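Local atomic coordinates of glutathione S-transferase (PDB entry 4E8H), a protein that binds glutathione and, as a homodimer, probably catalyses its conjugation to electrophilic compounds. Residues B[13-19]-B[208-212]; B[19-24]-B[163-167]; B[72-76]-B[160-164]; B[166-170]-B[201-206]. One frame throughout, in Å; residues are numbered along the deposited sequence.

Contact 1 (B[13-19]-B[208-212]); sequences PPSPPCR and GAKML. With GSH (glutathione), chain F.
Pro14 packs its ring directly on the helical segment 208-212, with CB 3.7 Å from Gly208 O. Its side chain crosses that of Met211 at about a right angle, so ring carbons CB and CG lie near Met211 CB and SD. Gly208 has no side chain to intervene, and the CA atoms of Pro14 and Gly208 come within 3.9 Å of each other. Leu212, one turn further along the helix, turns its CG away from its own carbonyl carbon (chi1 -71°) and brings CD1 to 3.5 Å from Pro14 O.

Arg19 completes the trio from the other side of that carbonyl. Its chain bends back at chi3 (53°), and NH1 donates to Pro14 O at 3.0 Å. The oxygen sits in the guanidinium plane, whereas the nitrogen stands above the plane of the carbonyl. Leu212 CD1 fills a neighbouring part of the guanidinium edge, 3.6 Å from NH1, and one face of the group rests on the Gly208-Ala209 peptide, Gly208 C being 3.5 Å from NH1. The strongest polar partner lies elsewhere: NH2 makes a salt bridge with Asp205 and also bonds Asn171. The guanidinium group thus links the Pro14 turn to helices 160-174 and 201-213.

Ser15, next after Pro14, is the N-cap of helix 16-27, and its OG lies 3.6 Å from glutathione SG2. The arrangement belongs to the loop after the first strand of a thioredoxin-like domain, which in glutathione transferases borders the glutathione site and is here backed by helix 201-213.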
loop_
_atom_site.group_PDB
_atom_site.type_symbol
_atom_site.label_atom_id
_atom_site.label_comp_id
_atom_site.label_asym_id
_atom_site.label_seq_id
_atom_site.Cartn_x
_atom_site.Cartn_y
_atom_site.Cartn_z
ATOM N N PRO B 13 19.693 -8.409 -6.189
ATOM C CA PRO B 13 19.014 -9.039 -7.334
ATOM C C PRO B 13 17.771 -9.912 -7.032
ATOM O O PRO B 13 16.806 -9.849 -7.797
ATOM C CB PRO B 13 20.126 -9.868 -7.995
ATOM C CG PRO B 13 21.382 -9.163 -7.617
ATOM C CD PRO B 13 21.153 -8.636 -6.227
ATOM N N PRO B 14 17.780 -10.711 -5.936
ATOM C CA PRO B 14 16.605 -11.569 -5.727
ATOM C C PRO B 14 15.403 -10.896 -5.047
ATOM O O PRO B 14 14.309 -11.465 -5.048
ATOM C CB PRO B 14 17.139 -12.710 -4.845
ATOM C CG PRO B 14 18.497 -12.287 -4.368
ATOM C CD PRO B 14 18.799 -10.918 -4.887
ATOM N N SER B 15 15.607 -9.711 -4.476
ATOM C CA SER B 15 14.563 -8.996 -3.735
ATOM C C SER B 15 13.330 -8.662 -4.598
ATOM O O SER B 15 13.452 -7.933 -5.584
ATOM C CB SER B 15 15.154 -7.725 -3.118
ATOM O OG SER B 15 14.144 -6.822 -2.705
ATOM N N PRO B 16 12.145 -9.201 -4.232
ATOM C CA PRO B 16 10.930 -8.921 -5.012
ATOM C C PRO B 16 10.620 -7.429 -5.258
ATOM O O PRO B 16 10.383 -7.058 -6.411
ATOM C CB PRO B 16 9.821 -9.608 -4.205
ATOM C CG PRO B 16 10.518 -10.717 -3.498
ATOM C CD PRO B 16 11.891 -10.192 -3.167
ATOM N N PRO B 17 10.625 -6.578 -4.202
ATOM C CA PRO B 17 10.380 -5.156 -4.468
ATOM C C PRO B 17 11.424 -4.491 -5.375
ATOM O O PRO B 17 11.055 -3.655 -6.203
ATOM C CB PRO B 17 10.384 -4.524 -3.067
ATOM C CG PRO B 17 11.084 -5.499 -2.199
ATOM C CD PRO B 17 10.722 -6.836 -2.753
ATOM N N CYS B 18 12.699 -4.856 -5.231
ATOM C CA CYS B 18 13.746 -4.346 -6.124
ATOM C C CYS B 18 13.462 -4.713 -7.582
ATOM O O CYS B 18 13.610 -3.881 -8.478
ATOM C CB CYS B 18 15.129 -4.851 -5.698
ATOM S SG CYS B 18 15.677 -4.239 -4.081
ATOM N N ARG B 19 13.033 -5.956 -7.801
ATOM C CA ARG B 19 12.737 -6.465 -9.138
ATOM C C ARG B 19 11.570 -5.744 -9.824
ATOM O O ARG B 19 11.613 -5.513 -11.032
ATOM C CB ARG B 19 12.498 -7.974 -9.085
ATOM C CG ARG B 19 13.780 -8.785 -8.901
ATOM C CD ARG B 19 13.527 -10.107 -8.190
ATOM N NE ARG B 19 12.476 -10.898 -8.826
ATOM C CZ ARG B 19 11.943 -12.000 -8.305
ATOM N NH1 ARG B 19 12.359 -12.458 -7.130
ATOM N NH2 ARG B 19 10.988 -12.646 -8.956
ATOM N N GLY B 208 16.071 -13.456 -10.586
ATOM C CA GLY B 208 15.797 -13.189 -9.173
ATOM C C GLY B 208 15.036 -14.313 -8.493
ATOM O O GLY B 208 15.383 -14.722 -7.383
ATOM N N ALA B 209 14.005 -14.812 -9.175
ATOM C CA ALA B 209 13.165 -15.897 -8.666
ATOM C C ALA B 209 13.944 -17.196 -8.448
ATOM O O ALA B 209 13.727 -17.895 -7.457
ATOM C CB ALA B 209 11.985 -16.135 -9.598
ATOM N N LYS B 210 14.845 -17.508 -9.377
ATOM C CA LYS B 210 15.676 -18.707 -9.280
ATOM C C LYS B 210 16.636 -18.645 -8.097
ATOM O O LYS B 210 16.897 -19.663 -7.454
ATOM C CB LYS B 210 16.445 -18.934 -10.577
ATOM C CG LYS B 210 15.624 -19.608 -11.667
ATOM C CD LYS B 210 16.222 -19.356 -13.040
ATOM C CE LYS B 210 17.696 -19.725 -13.075
ATOM N NZ LYS B 210 18.407 -19.087 -14.220
ATOM N N MET B 211 17.149 -17.447 -7.816
ATOM C CA MET B 211 18.009 -17.218 -6.654
ATOM C C MET B 211 17.277 -17.495 -5.343
ATOM O O MET B 211 17.819 -18.163 -4.459
ATOM C CB MET B 211 18.563 -15.793 -6.664
ATOM C CG MET B 211 19.620 -15.548 -7.724
ATOM S SD MET B 211 20.023 -13.798 -7.838
ATOM C CE MET B 211 21.359 -13.823 -9.032
ATOM N N LEU B 212 16.050 -16.988 -5.223
ATOM C CA LEU B 212 15.194 -17.312 -4.085
ATOM C C LEU B 212 14.894 -18.812 -4.037
ATOM O O LEU B 212 14.864 -19.409 -2.958
ATOM C CB LEU B 212 13.884 -16.512 -4.131
ATOM C CG LEU B 212 13.900 -15.003 -3.850
ATOM C CD1 LEU B 212 12.538 -14.391 -4.149
ATOM C CD2 LEU B 212 14.329 -14.689 -2.417
HETATM N N1 GSH F . 7.235 -2.668 1.363
HETATM C CA1 GSH F . 8.633 -2.500 1.003
HETATM C C1 GSH F . 8.730 -2.187 -0.463
HETATM O O11 GSH F . 7.806 -2.507 -1.242
HETATM O O12 GSH F . 9.735 -1.598 -0.922
HETATM C CB1 GSH F . 9.406 -3.779 1.321
HETATM C CG1 GSH F . 10.884 -3.482 1.572
HETATM C CD1 GSH F . 11.545 -4.597 2.353
HETATM O OE1 GSH F . 10.905 -5.163 3.476
HETATM N N2 GSH F . 12.742 -5.003 1.931
HETATM C CA2 GSH F . 13.520 -5.992 2.659
HETATM C C2 GSH F . 14.502 -5.320 3.571
HETATM O O2 GSH F . 15.047 -4.080 3.184
HETATM C CB2 GSH F . 14.265 -6.885 1.675
HETATM S SG2 GSH F . 13.154 -7.875 0.643
HETATM N N3 GSH F . 14.817 -5.934 4.713
HETATM C CA3 GSH F . 15.876 -5.458 5.591
HETATM C C3 GSH F . 15.372 -4.483 6.633
HETATM O O31 GSH F . 14.231 -3.980 6.533
HETATM O O32 GSH F . 16.086 -4.165 7.611
#

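Contact 2 (B[19-24]-B[163-167]); sequences RAVMMT and ITIVV
Helices 19-24 and 163-167 approach to 8.7 Å between axes and run at 135° to one another, so close that the CA atoms of Ala20 and Thr164 are 4.8 Å apart. The small side chain of Ala20 makes this possible: its CB lies 3.9 Å from Thr164 CA, almost on the opposing backbone.

Bulkier groups close in around that point. Val167 spreads its two methyls over different neighbours, CG2 against Ala20 and Met23, CG1 over a face of the Arg19 guanidinium at 3.6 Å from NH2. This is the face opposite the one resting on the Gly208-Ala209 peptide, so the charged plane is sandwiched between apolar and backbone groups. Met23 turns its chain at chi3 (-66°), which carries CE to 3.7 Å from Val167 CG2, with Val166 CG1 a little farther off.

At the other end Ile163 CG2 meets Met23 CB and also a polar pair, lying 3.6 Å from Ala20 O. That oxygen is well satisfied inside its own helix: Thr24 OG1 donates to it at 2.8 Å and Thr24 N also bonds it, the two arriving from opposite faces of the carbonyl plane. The threonine hydroxyl, probably bonded by Gln75 NE2 as well, is thereby held beside the isoleucine methyl.

Helix 16-27, which follows strand 7-11 of the thioredoxin-like domain, here lies on helix 160-174 of the all-helical domain. Helix 71-82 packs alongside Val21 and Thr164, helix 201-213 meets Met23 and Val167, helix 93-124 meets Thr164 and Ile165, and helix 183-196 meets Ile165 and Val166.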
loop_
_atom_site.group_PDB
_atom_site.type_symbol
_atom_site.label_atom_id
_atom_site.label_comp_id
_atom_site.label_asym_id
_atom_site.label_seq_id
_atom_site.Cartn_x
_atom_site.Cartn_y
_atom_site.Cartn_z
ATOM N N ARG B 19 13.033 -5.956 -7.801
ATOM C CA ARG B 19 12.737 -6.465 -9.138
ATOM C C ARG B 19 11.570 -5.744 -9.824
ATOM O O ARG B 19 11.613 -5.513 -11.032
ATOM C CB ARG B 19 12.498 -7.974 -9.085
ATOM C CG ARG B 19 13.780 -8.785 -8.901
ATOM C CD ARG B 19 13.527 -10.107 -8.190
ATOM N NE ARG B 19 12.476 -10.898 -8.826
ATOM C CZ ARG B 19 11.943 -12.000 -8.305
ATOM N NH1 ARG B 19 12.359 -12.458 -7.130
ATOM N NH2 ARG B 19 10.988 -12.646 -8.956
ATOM N N ALA B 20 10.541 -5.389 -9.054
ATOM C CA ALA B 20 9.417 -4.606 -9.575
ATOM C C ALA B 20 9.879 -3.228 -10.050
ATOM O O ALA B 20 9.466 -2.761 -11.115
ATOM C CB ALA B 20 8.318 -4.477 -8.525
ATOM N N VAL B 21 10.742 -2.588 -9.261
ATOM C CA VAL B 21 11.300 -1.284 -9.622
ATOM C C VAL B 21 12.161 -1.379 -10.886
ATOM O O VAL B 21 12.013 -0.564 -11.800
ATOM C CB VAL B 21 12.119 -0.652 -8.462
ATOM C CG1 VAL B 21 12.829 0.620 -8.924
ATOM C CG2 VAL B 21 11.221 -0.348 -7.271
ATOM N N MET B 22 13.039 -2.382 -10.933
ATOM C CA MET B 22 13.990 -2.544 -12.040
ATOM C C MET B 22 13.299 -2.752 -13.387
ATOM O O MET B 22 13.730 -2.196 -14.397
ATOM C CB MET B 22 14.976 -3.684 -11.754
ATOM C CG MET B 22 15.988 -3.368 -10.656
ATOM S SD MET B 22 16.759 -4.836 -9.943
ATOM C CE MET B 22 18.057 -5.155 -11.132
ATOM N N MET B 23 12.229 -3.545 -13.395
ATOM C CA MET B 23 11.443 -3.760 -14.610
ATOM C C MET B 23 10.636 -2.520 -15.004
ATOM O O MET B 23 10.461 -2.253 -16.192
ATOM C CB MET B 23 10.522 -4.977 -14.472
ATOM C CG MET B 23 11.240 -6.322 -14.567
ATOM S SD MET B 23 10.129 -7.744 -14.691
ATOM C CE MET B 23 9.326 -7.717 -13.089
ATOM N N THR B 24 10.150 -1.768 -14.016
ATOM C CA THR B 24 9.438 -0.516 -14.293
ATOM C C THR B 24 10.365 0.488 -14.977
ATOM O O THR B 24 9.971 1.138 -15.946
ATOM C CB THR B 24 8.820 0.106 -13.019
ATOM O OG1 THR B 24 7.899 -0.822 -12.439
ATOM C CG2 THR B 24 8.071 1.398 -13.347
ATOM N N ILE B 163 3.189 -5.083 -13.226
ATOM C CA ILE B 163 4.627 -5.287 -13.056
ATOM C C ILE B 163 4.983 -5.790 -11.648
ATOM O O ILE B 163 5.766 -6.732 -11.513
ATOM C CB ILE B 163 5.451 -4.021 -13.458
ATOM C CG1 ILE B 163 5.184 -3.654 -14.928
ATOM C CG2 ILE B 163 6.950 -4.238 -13.210
ATOM C CD1 ILE B 163 5.915 -2.401 -15.427
ATOM N N THR B 164 4.404 -5.191 -10.606
ATOM C CA THR B 164 4.700 -5.633 -9.233
ATOM C C THR B 164 4.036 -6.969 -8.869
ATOM O O THR B 164 4.643 -7.802 -8.190
ATOM C CB THR B 164 4.411 -4.539 -8.161
ATOM O OG1 THR B 164 4.677 -5.065 -6.853
ATOM C CG2 THR B 164 2.968 -4.049 -8.232
ATOM N N ILE B 165 2.804 -7.165 -9.337
ATOM C CA ILE B 165 2.074 -8.414 -9.119
ATOM C C ILE B 165 2.777 -9.596 -9.812
ATOM O O ILE B 165 2.882 -10.681 -9.231
ATOM C CB ILE B 165 0.574 -8.281 -9.531
ATOM C CG1 ILE B 165 -0.172 -7.408 -8.509
ATOM C CG2 ILE B 165 -0.094 -9.653 -9.656
ATOM C CD1 ILE B 165 -1.549 -6.918 -8.957
ATOM N N VAL B 166 3.282 -9.370 -11.027
ATOM C CA VAL B 166 3.945 -10.430 -11.802
ATOM C C VAL B 166 5.204 -10.993 -11.118
ATOM O O VAL B 166 5.550 -12.156 -11.327
ATOM C CB VAL B 166 4.224 -10.010 -13.285
ATOM C CG1 VAL B 166 5.570 -9.307 -13.438
ATOM C CG2 VAL B 166 4.144 -11.218 -14.213
ATOM N N VAL B 167 5.868 -10.175 -10.299
ATOM C CA VAL B 167 7.025 -10.635 -9.527
ATOM C C VAL B 167 6.632 -11.812 -8.624
ATOM O O VAL B 167 7.339 -12.821 -8.563
ATOM C CB VAL B 167 7.664 -9.489 -8.692
ATOM C CG1 VAL B 167 8.753 -10.030 -7.771
ATOM C CG2 VAL B 167 8.242 -8.415 -9.607
#

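Contact 3 (B[72-76]-B[160-164]); sequences RAIQT and VADIT
Gln75 reaches from helix 71-82 to Val160 at the start of helix 160-174, joining the thioredoxin-like domain to the helical domain in the two-domain glutathione transferase fold. The short helical segments run at 140° with axes 10.6 Å apart, leaving room for a long polar side chain between them.

Its CB lies 4.1 Å from Val160 CG1. With CG anti to the carbonyl carbon (chi1 -81°) and the chain extended beyond it, the glutamine slides past the valine in the opposite direction, and CD comes to 3.9 Å from Val160 O. At the tip the two ends of the amide meet different groups. OE1 is turned to Thr164, 3.5 Å from CB, and is buried without a polar partner in the model. NE2 has two partners, Val160 O and, probably, Thr24 OG1 of helix 16-27, and so links three helices.

Beside this bridge Thr76 CG2 touches Val160 CG2 at 4.1 Å. At the other end Arg72 crosses Thr164, with NE 3.7 Å from OG1. Asp106 of helix 93-124 is the polar partner of both, by a salt bridge to Arg72 NH2 and a hydrogen bond with Thr164 OG1, while Arg72 also contacts the bound glutathione.

Val160 O takes two donors from opposite faces of its plane: Thr164 N in the helix, and Gln75 NE2 at 3.1 Å in a bent bond, 138° at the hydrogen.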
loop_
_atom_site.group_PDB
_atom_site.type_symbol
_atom_site.label_atom_id
_atom_site.label_comp_id
_atom_site.label_asym_id
_atom_site.label_seq_id
_atom_site.Cartn_x
_atom_site.Cartn_y
_atom_site.Cartn_z
ATOM N N ARG B 72 6.453 0.449 -4.562
ATOM C CA ARG B 72 5.267 0.883 -5.302
ATOM C C ARG B 72 5.161 2.411 -5.426
ATOM O O ARG B 72 4.621 2.918 -6.413
ATOM C CB ARG B 72 3.996 0.242 -4.720
ATOM C CG ARG B 72 3.975 -1.291 -4.875
ATOM C CD ARG B 72 2.997 -1.974 -3.915
ATOM N NE ARG B 72 3.219 -3.420 -3.832
ATOM C CZ ARG B 72 4.123 -4.007 -3.047
ATOM N NH1 ARG B 72 4.910 -3.281 -2.263
ATOM N NH2 ARG B 72 4.241 -5.327 -3.047
ATOM N N ALA B 73 5.699 3.132 -4.441
ATOM C CA ALA B 73 5.839 4.591 -4.528
ATOM C C ALA B 73 6.928 4.990 -5.528
ATOM O O ALA B 73 6.784 5.984 -6.248
ATOM C CB ALA B 73 6.127 5.185 -3.157
ATOM N N ILE B 74 8.014 4.215 -5.562
ATOM C CA ILE B 74 9.089 4.410 -6.539
ATOM C C ILE B 74 8.575 4.206 -7.967
ATOM O O ILE B 74 8.813 5.042 -8.841
ATOM C CB ILE B 74 10.303 3.483 -6.265
ATOM C CG1 ILE B 74 10.982 3.860 -4.942
ATOM C CG2 ILE B 74 11.312 3.559 -7.414
ATOM C CD1 ILE B 74 11.969 2.820 -4.418
ATOM N N GLN B 75 7.864 3.100 -8.187
ATOM C CA GLN B 75 7.255 2.794 -9.483
ATOM C C GLN B 75 6.406 3.940 -10.014
ATOM O O GLN B 75 6.586 4.382 -11.154
ATOM C CB GLN B 75 6.354 1.571 -9.366
ATOM C CG GLN B 75 7.046 0.240 -9.408
ATOM C CD GLN B 75 6.039 -0.884 -9.412
ATOM O OE1 GLN B 75 5.414 -1.180 -8.392
ATOM N NE2 GLN B 75 5.855 -1.507 -10.569
ATOM N N THR B 76 5.471 4.403 -9.189
ATOM C CA THR B 76 4.543 5.452 -9.593
ATOM C C THR B 76 5.258 6.788 -9.799
ATOM O O THR B 76 4.920 7.534 -10.723
ATOM C CB THR B 76 3.363 5.605 -8.604
ATOM O OG1 THR B 76 3.863 5.829 -7.281
ATOM C CG2 THR B 76 2.490 4.354 -8.611
ATOM N N VAL B 160 1.826 -0.319 -13.854
ATOM C CA VAL B 160 2.765 -0.645 -12.772
ATOM C C VAL B 160 2.215 -1.749 -11.863
ATOM O O VAL B 160 2.983 -2.515 -11.276
ATOM C CB VAL B 160 3.170 0.598 -11.928
ATOM C CG1 VAL B 160 4.030 1.549 -12.751
ATOM C CG2 VAL B 160 1.941 1.321 -11.364
ATOM N N ALA B 161 0.887 -1.828 -11.766
ATOM C CA ALA B 161 0.221 -2.863 -10.981
ATOM C C ALA B 161 0.523 -4.272 -11.503
ATOM O O ALA B 161 0.810 -5.168 -10.710
ATOM C CB ALA B 161 -1.277 -2.609 -10.916
ATOM N N ASP B 162 0.475 -4.457 -12.825
ATOM C CA ASP B 162 0.861 -5.733 -13.450
ATOM C C ASP B 162 2.317 -6.088 -13.174
ATOM O O ASP B 162 2.638 -7.250 -12.927
ATOM C CB ASP B 162 0.655 -5.694 -14.966
ATOM C CG ASP B 162 -0.780 -5.440 -15.353
ATOM O OD1 ASP B 162 -1.588 -6.391 -15.322
ATOM O OD2 ASP B 162 -1.099 -4.284 -15.696
ATOM N N ILE B 163 3.189 -5.083 -13.226
ATOM C CA ILE B 163 4.627 -5.287 -13.056
ATOM C C ILE B 163 4.983 -5.790 -11.648
ATOM O O ILE B 163 5.766 -6.732 -11.513
ATOM C CB ILE B 163 5.451 -4.021 -13.458
ATOM C CG1 ILE B 163 5.184 -3.654 -14.928
ATOM C CG2 ILE B 163 6.950 -4.238 -13.210
ATOM C CD1 ILE B 163 5.915 -2.401 -15.427
ATOM N N THR B 164 4.404 -5.191 -10.606
ATOM C CA THR B 164 4.700 -5.633 -9.233
ATOM C C THR B 164 4.036 -6.969 -8.869
ATOM O O THR B 164 4.643 -7.802 -8.190
ATOM C CB THR B 164 4.411 -4.539 -8.161
ATOM O OG1 THR B 164 4.677 -5.065 -6.853
ATOM C CG2 THR B 164 2.968 -4.049 -8.232
#

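Contact 4 (B[166-170]-B[201-206]); sequences VVTIT and YDEIDV
The side chains of Thr170 and Asp205 come from opposite directions at the tight end of this contact, with Thr170 OG1 only 2.7 Å from Asp205 OD2. Tyr201 joins them: its OH donates to Thr170 OG1 at 2.8 Å, and Thr170 OG1 lies at the edge of the tyrosine ring, near its plane. The first torsion of Tyr201, with CG anti to the backbone N (chi1 177°), lets the end of the ring come up to the threonine. A third oxygen, Val166 O, lies 2.8 Å from the same OG1 within the helix, so this small hydroxyl sits among three oxygens and receives a proton from one of them, the phenol. Asp205 OD2 also lies beside Thr170 CB, at 3.3 Å, which packs the carboxylate closely on that side chain.

The two short helices cross at 77°, joining helix 160-174 of the all-helical glutathione transferase domain to helix 201-213 near the C terminus. The latter opens with a wider pi-type turn, in which Tyr201 O accepts from both Asp205 N and Val206 N. That turn carries the tyrosine and the aspartate, which converge on one threonine. Asp205 has a second role, since OD1 forms a salt bridge with Arg19 of helix 16-27. Val167 CG2 lies 3.7 Å from Asp205 OD1, so a valine methyl borders this oxygen.

Packing thins toward Val206, which is partly exposed and points its side chain away from 166-170. There the approach is merely Thr170 CG2 to Val206 N at 4.3 Å.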
loop_
_atom_site.group_PDB
_atom_site.type_symbol
_atom_site.label_atom_id
_atom_site.label_comp_id
_atom_site.label_asym_id
_atom_site.label_seq_id
_atom_site.Cartn_x
_atom_site.Cartn_y
_atom_site.Cartn_z
ATOM N N VAL B 166 3.282 -9.370 -11.027
ATOM C CA VAL B 166 3.945 -10.430 -11.802
ATOM C C VAL B 166 5.204 -10.993 -11.118
ATOM O O VAL B 166 5.550 -12.156 -11.327
ATOM C CB VAL B 166 4.224 -10.010 -13.285
ATOM C CG1 VAL B 166 5.570 -9.307 -13.438
ATOM C CG2 VAL B 166 4.144 -11.218 -14.213
ATOM N N VAL B 167 5.868 -10.175 -10.299
ATOM C CA VAL B 167 7.025 -10.635 -9.527
ATOM C C VAL B 167 6.632 -11.812 -8.624
ATOM O O VAL B 167 7.339 -12.821 -8.563
ATOM C CB VAL B 167 7.664 -9.489 -8.692
ATOM C CG1 VAL B 167 8.753 -10.030 -7.771
ATOM C CG2 VAL B 167 8.242 -8.415 -9.607
ATOM N N THR B 168 5.491 -11.674 -7.951
ATOM C CA THR B 168 4.973 -12.697 -7.046
ATOM C C THR B 168 4.587 -13.972 -7.790
ATOM O O THR B 168 4.856 -15.084 -7.321
ATOM C CB THR B 168 3.777 -12.146 -6.233
ATOM O OG1 THR B 168 4.254 -11.154 -5.319
ATOM C CG2 THR B 168 3.076 -13.248 -5.441
ATOM N N ILE B 169 3.964 -13.801 -8.950
ATOM C CA ILE B 169 3.557 -14.928 -9.778
ATOM C C ILE B 169 4.793 -15.625 -10.350
ATOM O O ILE B 169 4.834 -16.857 -10.420
ATOM C CB ILE B 169 2.544 -14.497 -10.879
ATOM C CG1 ILE B 169 1.313 -13.817 -10.249
ATOM C CG2 ILE B 169 2.122 -15.683 -11.746
ATOM C CD1 ILE B 169 0.587 -14.635 -9.167
ATOM N N THR B 170 5.805 -14.841 -10.723
ATOM C CA THR B 170 7.092 -15.397 -11.146
ATOM C C THR B 170 7.727 -16.228 -10.024
ATOM O O THR B 170 8.209 -17.336 -10.274
ATOM C CB THR B 170 8.073 -14.299 -11.629
ATOM O OG1 THR B 170 7.488 -13.581 -12.723
ATOM C CG2 THR B 170 9.398 -14.909 -12.096
ATOM N N TYR B 201 12.781 -9.058 -18.624
ATOM C CA TYR B 201 12.021 -9.991 -17.798
ATOM C C TYR B 201 12.876 -11.168 -17.301
ATOM O O TYR B 201 12.817 -11.518 -16.121
ATOM C CB TYR B 201 10.752 -10.490 -18.502
ATOM C CG TYR B 201 10.006 -11.501 -17.668
ATOM C CD1 TYR B 201 10.119 -12.861 -17.931
ATOM C CD2 TYR B 201 9.224 -11.100 -16.584
ATOM C CE1 TYR B 201 9.459 -13.797 -17.159
ATOM C CE2 TYR B 201 8.559 -12.032 -15.800
ATOM C CZ TYR B 201 8.684 -13.379 -16.092
ATOM O OH TYR B 201 8.029 -14.316 -15.327
ATOM N N ASP B 202 13.664 -11.767 -18.196
ATOM C CA ASP B 202 14.524 -12.898 -17.824
ATOM C C ASP B 202 15.671 -12.489 -16.913
ATOM O O ASP B 202 15.904 -13.129 -15.887
ATOM C CB ASP B 202 15.088 -13.620 -19.053
ATOM C CG ASP B 202 15.869 -14.882 -18.685
ATOM O OD1 ASP B 202 15.303 -15.989 -18.803
ATOM O OD2 ASP B 202 17.044 -14.769 -18.267
ATOM N N GLU B 203 16.392 -11.439 -17.294
ATOM C CA GLU B 203 17.576 -11.024 -16.544
ATOM C C GLU B 203 17.243 -10.455 -15.161
ATOM O O GLU B 203 18.062 -10.540 -14.246
ATOM C CB GLU B 203 18.445 -10.054 -17.359
ATOM C CG GLU B 203 17.767 -8.753 -17.749
ATOM C CD GLU B 203 18.545 -7.981 -18.796
ATOM O OE1 GLU B 203 18.183 -8.067 -19.988
ATOM O OE2 GLU B 203 19.520 -7.289 -18.431
ATOM N N ILE B 204 16.044 -9.895 -15.008
ATOM C CA ILE B 204 15.618 -9.337 -13.722
ATOM C C ILE B 204 14.761 -10.320 -12.917
ATOM O O ILE B 204 15.157 -10.743 -11.827
ATOM C CB ILE B 204 14.871 -7.977 -13.884
ATOM C CG1 ILE B 204 15.782 -6.932 -14.543
ATOM C CG2 ILE B 204 14.358 -7.467 -12.531
ATOM C CD1 ILE B 204 15.040 -5.749 -15.153
ATOM N N ASP B 205 13.599 -10.685 -13.460
ATOM C CA ASP B 205 12.586 -11.416 -12.697
ATOM C C ASP B 205 12.854 -12.916 -12.592
ATOM O O ASP B 205 12.817 -13.476 -11.495
ATOM C CB ASP B 205 11.180 -11.156 -13.252
ATOM C CG ASP B 205 10.111 -11.175 -12.171
ATOM O OD1 ASP B 205 10.461 -11.065 -10.976
ATOM O OD2 ASP B 205 8.915 -11.282 -12.515
ATOM N N VAL B 206 13.110 -13.556 -13.731
ATOM C CA VAL B 206 13.397 -14.991 -13.769
ATOM C C VAL B 206 14.677 -15.310 -12.988
ATOM O O VAL B 206 14.699 -16.249 -12.190
ATOM C CB VAL B 206 13.472 -15.533 -15.226
ATOM C CG1 VAL B 206 13.915 -16.993 -15.252
ATOM C CG2 VAL B 206 12.127 -15.386 -15.917
#

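From the N terminus, the loop after the first strand and the start of helix 16-27 open the longest closure, contact 1, which ends close to the C terminus on helix 201-213. All the others fall within it along the chain. Contact 2 leaves the same helix, sharing Arg19 with contact 1, and ends on helix 160-174. Contact 3 starts later, on helix 71-82, yet also ends on helix 160-174, sharing Ile163 and Thr164 with contact 2. Contact 4 is the shortest, beginning where contact 2 ends and returning to helix 201-213 after contact 3 has closed. Helix 160-174 thus joins two helices of the thioredoxin-like domain to the C-terminal helix, and Arg19-Asp205 ties contacts 1, 2 and 4.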